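Endoglycosidase (Bacteroides thetaiotaomicron, PDB 6Q64) probably hydrolyses glycosidic bonds within complex N-glycans as an endoglycosidase of glycoside hydrolase family 18. Local coordinates at residues A[256-261]-A[265-270]; A[169-174]-A[221-226]; A[339-342]-A[346-349]; A[68-73]-A[354-359]; A[203-208]-A[242-247]. The protein carries 1 engineered substitution. One frame throughout, in Å; residues are numbered along the deposited sequence.

Interaction 1: A[256-261]-A[265-270]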
# COMPACT_ATOMS: atom_id res chain seq x y z
N TYR A 256 -12.50 5.99 -3.92
CA TYR A 256 -13.08 6.87 -2.88
C TYR A 256 -14.57 7.17 -3.19
O TYR A 256 -15.43 6.89 -2.32
CB TYR A 256 -12.24 8.15 -2.74
CG TYR A 256 -10.76 8.02 -2.43
CD1 TYR A 256 -10.19 6.92 -1.81
CD2 TYR A 256 -9.93 9.10 -2.70
CE1 TYR A 256 -8.83 6.89 -1.49
CE2 TYR A 256 -8.58 9.08 -2.40
CZ TYR A 256 -8.02 7.98 -1.78
OH TYR A 256 -6.66 8.03 -1.53
N TRP A 257 -14.89 7.72 -4.37
CA TRP A 257 -16.23 8.33 -4.63
C TRP A 257 -17.13 7.44 -5.50
O TRP A 257 -18.21 7.90 -5.90
CB TRP A 257 -16.08 9.73 -5.24
CG TRP A 257 -14.92 10.47 -4.64
CD1 TRP A 257 -13.80 10.93 -5.27
CD2 TRP A 257 -14.75 10.74 -3.25
NE1 TRP A 257 -12.94 11.48 -4.36
CE2 TRP A 257 -13.50 11.39 -3.11
CE3 TRP A 257 -15.54 10.50 -2.11
CZ2 TRP A 257 -13.04 11.84 -1.87
CZ3 TRP A 257 -15.06 10.90 -0.89
CH2 TRP A 257 -13.84 11.57 -0.78
N GLU A 258 -16.75 6.19 -5.71
CA GLU A 258 -17.60 5.21 -6.41
C GLU A 258 -18.84 4.92 -5.57
O GLU A 258 -18.68 4.52 -4.46
CB GLU A 258 -16.80 3.94 -6.69
CG GLU A 258 -16.00 4.01 -7.99
CD GLU A 258 -14.76 4.87 -7.99
OE1 GLU A 258 -14.32 5.22 -9.08
OE2 GLU A 258 -14.21 5.17 -6.89
N SER A 259 -20.04 4.99 -6.12
CA SER A 259 -21.29 4.89 -5.33
C SER A 259 -22.01 3.56 -5.53
O SER A 259 -23.15 3.45 -5.00
CB SER A 259 -22.17 6.09 -5.63
OG SER A 259 -23.18 5.83 -6.59
N SER A 260 -21.41 2.59 -6.26
CA SER A 260 -22.02 1.28 -6.68
C SER A 260 -20.96 0.20 -6.89
O SER A 260 -19.85 0.51 -7.34
CB SER A 260 -22.84 1.41 -7.93
OG SER A 260 -22.00 1.50 -9.08
N THR A 261 -21.30 -1.05 -6.58
CA THR A 261 -20.38 -2.21 -6.75
C THR A 261 -19.88 -2.19 -8.18
O THR A 261 -18.67 -2.24 -8.42
CB THR A 261 -21.03 -3.57 -6.49
OG1 THR A 261 -21.55 -3.65 -5.16
CG2 THR A 261 -20.04 -4.70 -6.67
N ILE A 265 -16.01 -2.27 -9.92
CA ILE A 265 -15.57 -3.33 -10.86
C ILE A 265 -15.15 -2.67 -12.18
O ILE A 265 -14.04 -3.00 -12.66
CB ILE A 265 -16.65 -4.40 -11.05
CG1 ILE A 265 -17.15 -4.91 -9.69
CG2 ILE A 265 -16.10 -5.52 -11.93
CD1 ILE A 265 -17.89 -6.21 -9.70
N TYR A 266 -15.91 -1.71 -12.70
CA TYR A 266 -15.56 -1.10 -14.01
C TYR A 266 -14.17 -0.46 -13.89
O TYR A 266 -13.39 -0.50 -14.85
CB TYR A 266 -16.59 -0.09 -14.50
CG TYR A 266 -16.12 0.65 -15.72
CD1 TYR A 266 -15.22 1.70 -15.59
CD2 TYR A 266 -16.54 0.32 -16.99
CE1 TYR A 266 -14.77 2.43 -16.67
CE2 TYR A 266 -16.11 1.04 -18.10
CZ TYR A 266 -15.22 2.10 -17.94
OH TYR A 266 -14.74 2.81 -19.01
N LYS A 267 -13.88 0.10 -12.73
CA LYS A 267 -12.63 0.86 -12.50
C LYS A 267 -11.43 -0.09 -12.48
O LYS A 267 -10.35 0.36 -12.94
CB LYS A 267 -12.70 1.63 -11.18
CG LYS A 267 -11.36 2.19 -10.72
CD LYS A 267 -11.50 3.17 -9.58
CE LYS A 267 -10.66 4.41 -9.76
NZ LYS A 267 -11.33 5.58 -9.17
N ILE A 268 -11.57 -1.30 -11.94
CA ILE A 268 -10.40 -2.17 -11.64
C ILE A 268 -10.34 -3.36 -12.60
O ILE A 268 -9.31 -4.06 -12.58
CB ILE A 268 -10.39 -2.66 -10.17
CG1 ILE A 268 -11.59 -3.53 -9.85
CG2 ILE A 268 -10.30 -1.50 -9.21
CD1 ILE A 268 -11.43 -4.29 -8.59
N ASN A 269 -11.41 -3.60 -13.36
CA ASN A 269 -11.50 -4.67 -14.38
C ASN A 269 -10.62 -4.32 -15.58
O ASN A 269 -11.10 -3.58 -16.46
CB ASN A 269 -12.92 -4.88 -14.89
CG ASN A 269 -13.01 -6.17 -15.65
OD1 ASN A 269 -12.04 -6.62 -16.20
ND2 ASN A 269 -14.15 -6.81 -15.62
N LYS A 270 -9.42 -4.89 -15.57
CA LYS A 270 -8.26 -4.59 -16.44
C LYS A 270 -7.53 -5.90 -16.72
O LYS A 270 -6.54 -6.26 -16.06
CB LYS A 270 -7.32 -3.60 -15.75
CG LYS A 270 -7.98 -2.33 -15.28
CD LYS A 270 -8.51 -1.51 -16.42
CE LYS A 270 -9.52 -0.47 -16.00
NZ LYS A 270 -9.76 0.55 -17.04

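Interaction 2: A[169-174]-A[221-226]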
# COMPACT_ATOMS: atom_id res chain seq x y z
N TYR A 169 18.11 7.55 -10.19
CA TYR A 169 16.99 8.03 -9.33
C TYR A 169 16.28 6.88 -8.63
O TYR A 169 15.85 7.02 -7.49
CB TYR A 169 15.91 8.75 -10.15
CG TYR A 169 14.70 9.15 -9.35
CD1 TYR A 169 14.84 9.93 -8.21
CD2 TYR A 169 13.42 8.80 -9.72
CE1 TYR A 169 13.75 10.32 -7.45
CE2 TYR A 169 12.31 9.20 -8.99
CZ TYR A 169 12.48 9.95 -7.84
OH TYR A 169 11.42 10.37 -7.08
N ALA A 170 16.10 5.78 -9.34
CA ALA A 170 15.51 4.54 -8.80
C ALA A 170 16.48 3.88 -7.82
O ALA A 170 16.02 3.37 -6.79
CB ALA A 170 15.18 3.60 -9.94
N ASN A 171 17.76 3.85 -8.14
CA ASN A 171 18.75 3.13 -7.31
C ASN A 171 18.83 3.84 -5.95
O ASN A 171 19.21 3.17 -4.96
CB ASN A 171 20.11 3.00 -7.99
CG ASN A 171 20.23 1.72 -8.81
OD1 ASN A 171 19.83 0.65 -8.37
ND2 ASN A 171 20.76 1.85 -10.01
N ALA A 172 18.51 5.14 -5.94
CA ALA A 172 18.58 6.04 -4.76
C ALA A 172 17.36 5.77 -3.90
O ALA A 172 17.49 5.74 -2.67
CB ALA A 172 18.61 7.49 -5.18
N ILE A 173 16.23 5.55 -4.53
CA ILE A 173 15.01 5.12 -3.80
C ILE A 173 15.38 3.84 -3.05
O ILE A 173 15.25 3.85 -1.82
CB ILE A 173 13.84 4.97 -4.78
CG1 ILE A 173 13.55 6.30 -5.47
CG2 ILE A 173 12.64 4.39 -4.05
CD1 ILE A 173 12.16 6.44 -6.05
N CYS A 174 15.92 2.83 -3.73
CA CYS A 174 16.31 1.53 -3.12
C CYS A 174 17.33 1.78 -2.02
O CYS A 174 17.12 1.30 -0.91
CB CYS A 174 16.92 0.55 -4.11
SG CYS A 174 15.72 -0.06 -5.32
N SER A 221 12.44 -3.38 -9.38
CA SER A 221 12.26 -4.85 -9.29
C SER A 221 13.62 -5.54 -9.19
O SER A 221 13.77 -6.39 -8.29
CB SER A 221 11.42 -5.46 -10.39
OG SER A 221 10.16 -5.89 -9.87
N ALA A 222 14.58 -5.19 -10.03
CA ALA A 222 15.86 -5.93 -10.14
C ALA A 222 16.47 -5.98 -8.75
O ALA A 222 17.08 -7.00 -8.38
CB ALA A 222 16.81 -5.27 -11.12
N ARG A 223 16.27 -4.90 -8.01
CA ARG A 223 16.97 -4.68 -6.74
C ARG A 223 16.15 -5.25 -5.59
O ARG A 223 16.66 -6.13 -4.87
CB ARG A 223 17.31 -3.20 -6.52
CG ARG A 223 18.61 -3.06 -5.77
CD ARG A 223 19.24 -1.70 -5.87
NE ARG A 223 19.75 -1.33 -4.56
CZ ARG A 223 20.31 -0.16 -4.28
NH1 ARG A 223 20.73 0.09 -3.04
NH2 ARG A 223 20.45 0.75 -5.23
N LEU A 224 14.91 -4.82 -5.44
CA LEU A 224 14.21 -5.12 -4.17
C LEU A 224 13.35 -6.38 -4.32
O LEU A 224 12.91 -6.92 -3.28
CB LEU A 224 13.50 -3.85 -3.68
CG LEU A 224 12.54 -3.17 -4.63
CD1 LEU A 224 11.48 -4.15 -4.99
CD2 LEU A 224 11.92 -1.91 -4.03
N ARG A 225 13.22 -6.97 -5.50
CA ARG A 225 12.52 -8.28 -5.57
C ARG A 225 13.39 -9.41 -4.99
O ARG A 225 12.94 -10.19 -4.16
CB ARG A 225 12.03 -8.66 -6.96
CG ARG A 225 11.14 -9.90 -6.90
CD ARG A 225 10.22 -10.09 -8.07
NE ARG A 225 9.00 -9.34 -7.93
CZ ARG A 225 8.06 -9.30 -8.86
NH1 ARG A 225 8.24 -9.93 -10.00
NH2 ARG A 225 6.95 -8.61 -8.69
N PRO A 226 14.65 -9.59 -5.41
CA PRO A 226 15.46 -10.65 -4.82
C PRO A 226 15.71 -10.41 -3.32
O PRO A 226 16.18 -11.30 -2.67
CB PRO A 226 16.76 -10.68 -5.66
CG PRO A 226 16.78 -9.36 -6.44
CD PRO A 226 15.35 -8.84 -6.47

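Interaction 3: A[339-342]-A[346-349]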
# COMPACT_ATOMS: atom_id res chain seq x y z
N TYR A 339 -9.04 5.12 14.30
CA TYR A 339 -8.64 4.90 15.71
C TYR A 339 -9.63 5.59 16.65
O TYR A 339 -10.14 4.94 17.56
CB TYR A 339 -7.19 5.31 15.96
CG TYR A 339 -6.73 4.89 17.32
CD1 TYR A 339 -6.96 5.71 18.42
CD2 TYR A 339 -6.14 3.65 17.52
CE1 TYR A 339 -6.57 5.32 19.70
CE2 TYR A 339 -5.75 3.24 18.78
CZ TYR A 339 -5.97 4.08 19.87
OH TYR A 339 -5.59 3.67 21.12
N PRO A 340 -9.95 6.89 16.54
CA PRO A 340 -10.88 7.50 17.48
C PRO A 340 -12.25 6.82 17.48
O PRO A 340 -13.08 7.22 18.23
CB PRO A 340 -11.02 8.97 17.05
CG PRO A 340 -9.86 9.23 16.10
CD PRO A 340 -9.32 7.88 15.66
N ASN A 341 -12.48 5.84 16.62
CA ASN A 341 -13.81 5.18 16.53
C ASN A 341 -14.02 4.27 17.75
O ASN A 341 -13.06 3.95 18.45
CB ASN A 341 -13.99 4.37 15.23
CG ASN A 341 -14.55 5.16 14.07
OD1 ASN A 341 -15.60 5.76 14.23
ND2 ASN A 341 -13.89 5.13 12.92
N ASP A 342 -15.25 3.76 17.89
CA ASP A 342 -15.63 2.78 18.93
C ASP A 342 -16.20 1.57 18.21
O ASP A 342 -17.33 1.61 17.68
CB ASP A 342 -16.59 3.40 19.95
CG ASP A 342 -17.23 2.38 20.88
OD1 ASP A 342 -16.67 1.24 21.03
OD2 ASP A 342 -18.31 2.71 21.42
N LYS A 346 -12.51 0.50 13.88
CA LYS A 346 -13.84 -0.14 13.79
C LYS A 346 -13.98 -0.74 12.39
O LYS A 346 -14.25 -1.95 12.27
CB LYS A 346 -14.94 0.90 14.06
CG LYS A 346 -16.36 0.37 14.02
CD LYS A 346 -17.36 1.47 14.10
CE LYS A 346 -18.81 1.00 14.08
NZ LYS A 346 -19.73 2.16 13.89
N TRP A 347 -13.81 0.13 11.39
CA TRP A 347 -14.26 -0.14 10.00
C TRP A 347 -13.28 -1.10 9.35
O TRP A 347 -13.69 -2.16 8.87
CB TRP A 347 -14.39 1.18 9.25
CG TRP A 347 -15.53 1.98 9.79
CD1 TRP A 347 -15.47 3.23 10.33
CD2 TRP A 347 -16.90 1.59 9.86
NE1 TRP A 347 -16.71 3.66 10.69
CE2 TRP A 347 -17.61 2.67 10.43
CE3 TRP A 347 -17.61 0.45 9.46
CZ2 TRP A 347 -18.99 2.63 10.64
CZ3 TRP A 347 -18.97 0.40 9.67
CH2 TRP A 347 -19.64 1.47 10.28
N LEU A 348 -12.00 -0.78 9.39
CA LEU A 348 -10.99 -1.71 8.87
C LEU A 348 -11.17 -3.12 9.49
O LEU A 348 -11.19 -4.09 8.73
CB LEU A 348 -9.59 -1.13 9.10
CG LEU A 348 -8.47 -1.87 8.37
CD1 LEU A 348 -8.70 -1.88 6.86
CD2 LEU A 348 -7.12 -1.26 8.71
N ARG A 349 -11.32 -3.24 10.81
CA ARG A 349 -11.38 -4.57 11.49
C ARG A 349 -12.62 -5.37 11.03
O ARG A 349 -12.55 -6.62 10.81
CB ARG A 349 -11.47 -4.36 12.99
CG ARG A 349 -10.16 -4.42 13.75
CD ARG A 349 -10.45 -4.48 15.23
NE ARG A 349 -9.54 -3.65 15.99
CZ ARG A 349 -8.32 -4.02 16.35
NH1 ARG A 349 -7.86 -5.23 16.05
NH2 ARG A 349 -7.56 -3.19 17.04

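Interaction 4: A[68-73]-A[354-359]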
# COMPACT_ATOMS: atom_id res chain seq x y z
N THR A 68 -0.81 -17.24 3.79
CA THR A 68 -2.02 -17.82 3.17
C THR A 68 -2.62 -16.74 2.28
O THR A 68 -2.24 -15.58 2.40
CB THR A 68 -3.02 -18.31 4.22
OG1 THR A 68 -3.69 -17.15 4.74
CG2 THR A 68 -2.36 -19.15 5.29
N PRO A 69 -3.55 -17.10 1.36
CA PRO A 69 -4.20 -16.15 0.48
C PRO A 69 -5.57 -15.78 1.07
O PRO A 69 -6.35 -16.64 1.47
CB PRO A 69 -4.23 -16.97 -0.81
CG PRO A 69 -4.57 -18.38 -0.34
CD PRO A 69 -4.03 -18.47 1.08
N HIS A 70 -5.81 -14.48 1.16
CA HIS A 70 -6.86 -13.87 2.01
C HIS A 70 -7.10 -12.46 1.49
O HIS A 70 -6.33 -12.03 0.66
CB HIS A 70 -6.44 -13.88 3.48
CG HIS A 70 -5.27 -13.03 3.81
ND1 HIS A 70 -3.97 -13.50 3.70
CD2 HIS A 70 -5.19 -11.76 4.27
CE1 HIS A 70 -3.13 -12.53 4.01
NE2 HIS A 70 -3.86 -11.45 4.40
N VAL A 71 -8.15 -11.78 1.95
CA VAL A 71 -8.30 -10.33 1.66
C VAL A 71 -7.27 -9.60 2.51
O VAL A 71 -7.47 -9.52 3.71
CB VAL A 71 -9.70 -9.84 2.00
CG1 VAL A 71 -9.78 -8.36 1.73
CG2 VAL A 71 -10.76 -10.60 1.25
N LYS A 72 -6.17 -9.17 1.90
CA LYS A 72 -5.11 -8.38 2.55
C LYS A 72 -5.72 -7.10 3.09
O LYS A 72 -6.74 -6.64 2.55
CB LYS A 72 -3.97 -8.09 1.59
CG LYS A 72 -3.04 -9.28 1.42
CD LYS A 72 -1.87 -9.01 0.51
CE LYS A 72 -1.12 -10.30 0.23
NZ LYS A 72 0.19 -10.01 -0.38
N GLY A 73 -5.14 -6.61 4.19
CA GLY A 73 -5.51 -5.32 4.79
C GLY A 73 -4.35 -4.39 4.61
O GLY A 73 -3.22 -4.82 4.88
N PHE A 354 -15.44 -9.32 7.62
CA PHE A 354 -16.45 -9.57 6.55
C PHE A 354 -15.74 -10.30 5.37
O PHE A 354 -16.12 -11.40 5.03
CB PHE A 354 -17.20 -8.27 6.23
CG PHE A 354 -18.44 -8.07 7.06
CD1 PHE A 354 -18.41 -8.17 8.44
CD2 PHE A 354 -19.66 -7.80 6.47
CE1 PHE A 354 -19.56 -8.00 9.20
CE2 PHE A 354 -20.81 -7.66 7.23
CZ PHE A 354 -20.76 -7.74 8.59
N GLY A 355 -14.61 -9.77 4.91
CA GLY A 355 -13.86 -10.32 3.77
C GLY A 355 -13.30 -11.72 4.00
O GLY A 355 -13.25 -12.49 3.03
N ASN A 356 -12.91 -12.04 5.23
CA ASN A 356 -12.13 -13.26 5.56
C ASN A 356 -12.97 -14.27 6.35
O ASN A 356 -12.56 -15.41 6.38
CB ASN A 356 -10.84 -12.88 6.27
CG ASN A 356 -9.89 -12.19 5.32
OD1 ASN A 356 -9.36 -12.84 4.43
ND2 ASN A 356 -9.71 -10.88 5.45
N GLN A 357 -14.09 -13.91 6.98
CA GLN A 357 -14.87 -14.92 7.73
C GLN A 357 -16.32 -14.91 7.33
O GLN A 357 -16.82 -16.02 7.07
CB GLN A 357 -14.82 -14.74 9.24
CG GLN A 357 -13.46 -15.16 9.75
CD GLN A 357 -13.21 -14.90 11.22
OE1 GLN A 357 -14.05 -15.23 12.10
NE2 GLN A 357 -12.00 -14.40 11.46
N VAL A 358 -16.97 -13.75 7.37
CA VAL A 358 -18.45 -13.72 7.22
C VAL A 358 -18.78 -14.26 5.82
O VAL A 358 -19.65 -15.11 5.72
CB VAL A 358 -19.05 -12.31 7.46
CG1 VAL A 358 -20.56 -12.31 7.30
CG2 VAL A 358 -18.66 -11.75 8.83
N TYR A 359 -18.05 -13.79 4.81
CA TYR A 359 -18.23 -14.10 3.37
C TYR A 359 -16.94 -14.68 2.82
O TYR A 359 -16.19 -14.02 2.11
CB TYR A 359 -18.57 -12.83 2.60
CG TYR A 359 -19.87 -12.17 2.98
CD1 TYR A 359 -19.94 -11.24 4.00
CD2 TYR A 359 -21.02 -12.43 2.26
CE1 TYR A 359 -21.14 -10.62 4.33
CE2 TYR A 359 -22.23 -11.84 2.59
CZ TYR A 359 -22.30 -10.93 3.63
OH TYR A 359 -23.48 -10.32 3.91

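Interaction 5: A[203-208]-A[242-247]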
# COMPACT_ATOMS: atom_id res chain seq x y z
N GLN A 203 0.51 7.11 -21.14
CA GLN A 203 0.68 5.89 -21.99
C GLN A 203 1.03 4.64 -21.18
O GLN A 203 1.50 4.75 -20.04
CB GLN A 203 1.61 6.17 -23.17
CG GLN A 203 3.12 6.24 -22.92
CD GLN A 203 3.80 6.97 -24.06
OE1 GLN A 203 3.14 7.39 -25.01
NE2 GLN A 203 5.11 7.18 -23.99
N THR A 204 0.72 3.49 -21.78
CA THR A 204 1.13 2.15 -21.29
C THR A 204 2.61 2.17 -20.97
O THR A 204 3.37 2.70 -21.79
CB THR A 204 0.86 1.03 -22.31
OG1 THR A 204 -0.52 1.17 -22.58
CG2 THR A 204 1.08 -0.38 -21.83
N ILE A 205 2.98 1.58 -19.85
CA ILE A 205 4.39 1.39 -19.44
C ILE A 205 4.87 0.04 -19.99
O ILE A 205 4.37 -1.01 -19.55
CB ILE A 205 4.54 1.52 -17.90
CG1 ILE A 205 3.88 2.80 -17.38
CG2 ILE A 205 6.00 1.47 -17.48
CD1 ILE A 205 3.39 2.66 -15.96
N SER A 206 5.81 0.12 -20.93
CA SER A 206 6.37 -0.98 -21.76
C SER A 206 7.46 -0.38 -22.61
O SER A 206 7.38 0.79 -22.94
CB SER A 206 5.35 -1.62 -22.67
OG SER A 206 5.04 -0.74 -23.74
N PRO A 207 8.47 -1.15 -23.04
CA PRO A 207 9.50 -0.60 -23.93
C PRO A 207 8.88 0.07 -25.18
O PRO A 207 9.49 0.95 -25.76
CB PRO A 207 10.40 -1.80 -24.26
CG PRO A 207 10.16 -2.80 -23.11
CD PRO A 207 8.73 -2.55 -22.65
N SER A 208 7.65 -0.32 -25.51
CA SER A 208 6.90 0.08 -26.73
C SER A 208 6.10 1.36 -26.45
O SER A 208 5.73 2.06 -27.40
CB SER A 208 6.09 -1.15 -27.20
OG SER A 208 4.85 -0.81 -27.83
N THR A 242 0.98 -5.71 -19.64
CA THR A 242 0.82 -7.09 -19.13
C THR A 242 2.16 -7.51 -18.52
O THR A 242 2.19 -7.96 -17.36
CB THR A 242 0.32 -8.03 -20.25
OG1 THR A 242 -0.87 -7.56 -20.89
CG2 THR A 242 -0.07 -9.40 -19.75
N GLU A 243 3.25 -7.37 -19.27
CA GLU A 243 4.56 -7.93 -18.87
C GLU A 243 5.08 -7.15 -17.67
O GLU A 243 5.61 -7.78 -16.75
CB GLU A 243 5.59 -7.87 -20.00
CG GLU A 243 5.49 -9.03 -20.96
CD GLU A 243 5.36 -10.37 -20.27
OE1 GLU A 243 6.30 -10.71 -19.49
OE2 GLU A 243 4.29 -11.04 -20.48
N THR A 244 4.98 -5.83 -17.73
CA THR A 244 5.51 -4.91 -16.70
C THR A 244 4.70 -5.14 -15.41
O THR A 244 5.29 -5.19 -14.32
CB THR A 244 5.53 -3.46 -17.23
OG1 THR A 244 6.15 -3.36 -18.52
CG2 THR A 244 6.30 -2.54 -16.31
N SER A 245 3.41 -5.38 -15.53
CA SER A 245 2.53 -5.72 -14.39
C SER A 245 3.12 -6.90 -13.58
O SER A 245 2.88 -6.97 -12.37
CB SER A 245 1.11 -5.97 -14.85
OG SER A 245 0.87 -7.35 -15.08
N LYS A 246 3.84 -7.83 -14.19
CA LYS A 246 4.41 -8.97 -13.43
C LYS A 246 5.48 -8.47 -12.46
O LYS A 246 5.81 -9.20 -11.54
CB LYS A 246 4.96 -10.04 -14.38
CG LYS A 246 3.89 -10.73 -15.21
CD LYS A 246 4.42 -11.76 -16.19
CE LYS A 246 3.30 -12.53 -16.87
NZ LYS A 246 3.61 -12.71 -18.31
N LEU A 247 5.98 -7.26 -12.64
CA LEU A 247 7.08 -6.73 -11.80
C LEU A 247 6.53 -5.94 -10.60
O LEU A 247 7.36 -5.50 -9.74
CB LEU A 247 7.95 -5.83 -12.68
CG LEU A 247 8.82 -6.52 -13.72
CD1 LEU A 247 9.75 -5.48 -14.33
CD2 LEU A 247 9.61 -7.68 -13.14

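Interaction 1: A[256-261]-A[265-270]
K267 reaches from its helix to the carboxylate of E258 and forms a salt bridge with it. The path of the lysine starts at CB, whose bond from CA already points toward the 256-261 segment. CG is anti to the backbone N (chi1 168°), which sends the chain out toward E258. CD is the first atom to meet the partner, 3.5 Å from E258 OE1. CE passes the same oxygen at 3.8 Å. Bends at chi3 and chi4 then bring NZ to within 3.0 Å of E258 OE1, on the syn side and 26° out of the carboxylate plane. E258 OE2 is farther, at 3.7 Å from K267 NZ. The two side chains cross at about a right angle. NZ also bonds to Q254 O, at the end of strand 251-254.

In the TIM barrel, this strand is the sixth and helix 261-268 follows it. Through these two bonds K267 ties both the connecting loop and the end of the strand to the helix. S260 stands at the N-cap position. In the first turn, I265 N donates to T261 O at 3.1 Å, nearly straight at 169°. T261 and I265 lie side by side, with T261 CG2 4.0 Å from I265 CD1. The hydroxyl of T261 is held by D315 OD2 and V301 N.

Interaction 2: A[169-174]-A[221-226]
This is a mixed polar and apolar contact between two neighbouring outer helices of the TIM barrel, 162-179 and 211-224, in which R223 lies against N171 and C174. The two helices follow the third and fourth strands of the barrel. R223 reaches from the second helix to the first. Its NH2 donates to N171 OD1 at 3.2 Å, with an N-H...O angle of 163°. The acceptor lies in the guanidinium plane, but the donor is tilted 34° from the amide carbonyl plane. The backbone oxygen N171 O is also close, 2.7 Å from R223 NH2.

C174 CB sits over one face of the guanidinium, above its centre, and is 3.4 Å from R223 NE. C174 SG lies beside the aliphatic part of the arginine, 3.7 Å from R223 CB. It also touches L224 CD2 at 4.4 Å, a second and purely apolar link. A bend at chi3 turns the guanidinium across the cysteine.

Two acids farther along helix 162-179 complete the grip: E178 takes NE and D175 takes NH1. A leucine in place of R223 would probably leave E178 and D175 without their cationic mate and N171 OD1 without its donor. One helix thus offers acids and an amide oxygen, and the other a single cation. Two acids around one guanidinium would probably keep the arginine charged, and its cation would offset part of their charge.

Interaction 3: A[339-342]-A[346-349]
N341 packs against K346 and W347 at the start of helix 346-358. This is the tight side of the contact. N341 CB and K346 CB meet at 3.8 Å, both on bonds that point toward the opposite segment. The amide end of N341 goes on to the indole, where ND2 is 3.6 Å from W347 CD1 and 3.9 Å from W347 NE1. The amide and ring planes stand 89° apart. ND2 is fixed there by bonds to W290 O and D338 OD1. W347 is buried, and its NE1 makes a weak bond to K291 O.

The loop after strand 329-333 and the helix that follows form the last strand-to-helix connection of the TIM barrel, and this contact sits at the turn between them. D338, in the same loop, also receives W347 N and L348 N with its carboxylate oxygens. One acid therefore positions the N341 amide and binds the first turn of the helix.

The other side is looser and faces solvent. D342 is exposed and its CB points away, so it meets the helix through its main chain. D342 O lies 3.6 Å from K346 CD and 3.9 Å from K346 CE. The lysine is fully extended beyond CG, which stretches its methylenes past this oxygen. On the way, K346 CD also lies 3.8 Å above the plane of the W347 ring, offset toward the rim.

Interaction 4: A[68-73]-A[354-359]
The side-chain amide of N356 grips both backbone polar groups of V71. V71 N donates to N356 OD1 at 3.0 Å, and N356 ND2 returns a bond to V71 O at 3.1 Å. The second bond is the straighter, 166° against 143°. It lies in the carbonyl plane on a lone pair of V71 O. In the TIM barrel, this pair joins the last helix, 346-358, to the residues leading into the first strand, 72-76, where the ring of strands closes.

ND2 has a further acceptor in L352 O, one turn back on the helix. Both ends of the amide are engaged, which sets its rotation. An alanine at N356 would probably leave V71 N and V71 O without these partners and open a gap between the helix and the strand approach.

Beside this pair, H70 CB is 3.2 Å from N356 OD1, while the H70 ring turns to other partners: ND1 donates to T68 O and NE2 bonds to D99 OD2. D99 also accepts from G73 N, tying the histidine to the strand. Packing completes the contact at G355, where a side chain would press on the valine. V71 CG2 rests 3.6 Å from G355 O.

Interaction 5: A[203-208]-A[242-247]
I205 meets T244 where the loop after strand 184-189 passes the short helical turn 242-245 after strand 230-235. These are two successive strand-to-helix connections of the TIM barrel. Along the loop, T204 comes first and pairs its backbone with N210.

I205 comes next and is buried. Its CG2 is anti to the backbone N and meets T244 CG2 at 4.2 Å, with the two side chains crossing at about a right angle. On the same residue, I205 O lies 3.1 Å from T244 OG1 and 3.6 Å from T244 CB. The isoleucine backbone bonds to L239 and S241, and its side chain rests on M213, Q214 and I217 of helix 211-224.

S206 follows with a looser approach, its CA 4.0 Å from T244 OG1. Its own OG takes a weak bond from S208 N at 3.2 Å, across P207.

The threonine hydroxyl has its hydrogen bonds with Q214 OE1 and S241 OG. S241 OG also makes a weak bond to I205 O. T244 sets its methyl against the isoleucine side chain, while its hydroxyl lies by I205 O and bonds to Q214 and S241, which probably gives the hydroxyl of this buried threonine adequate partners.

Interactions 2 and 5 touch, although their centres are 17 Å apart: R225 NH1 lies 3.0 Å from K246 O, a probable hydrogen bond. Interactions 3 and 4 share helix 346-358, one near its start and the other near its end. Their nearest atoms are about 5 Å apart. Interaction 4 joins the first strand region to the last helix, and all the others fall between its segments in sequence. Interactions 2 and 3 lie on opposite sides of the chain's centre, with their centres 35 Å apart. In family 18 the catalytic acidic motif lies along and at the C-terminal end of the fourth strand, which here would be 184-189. None of the ten segments includes that strand.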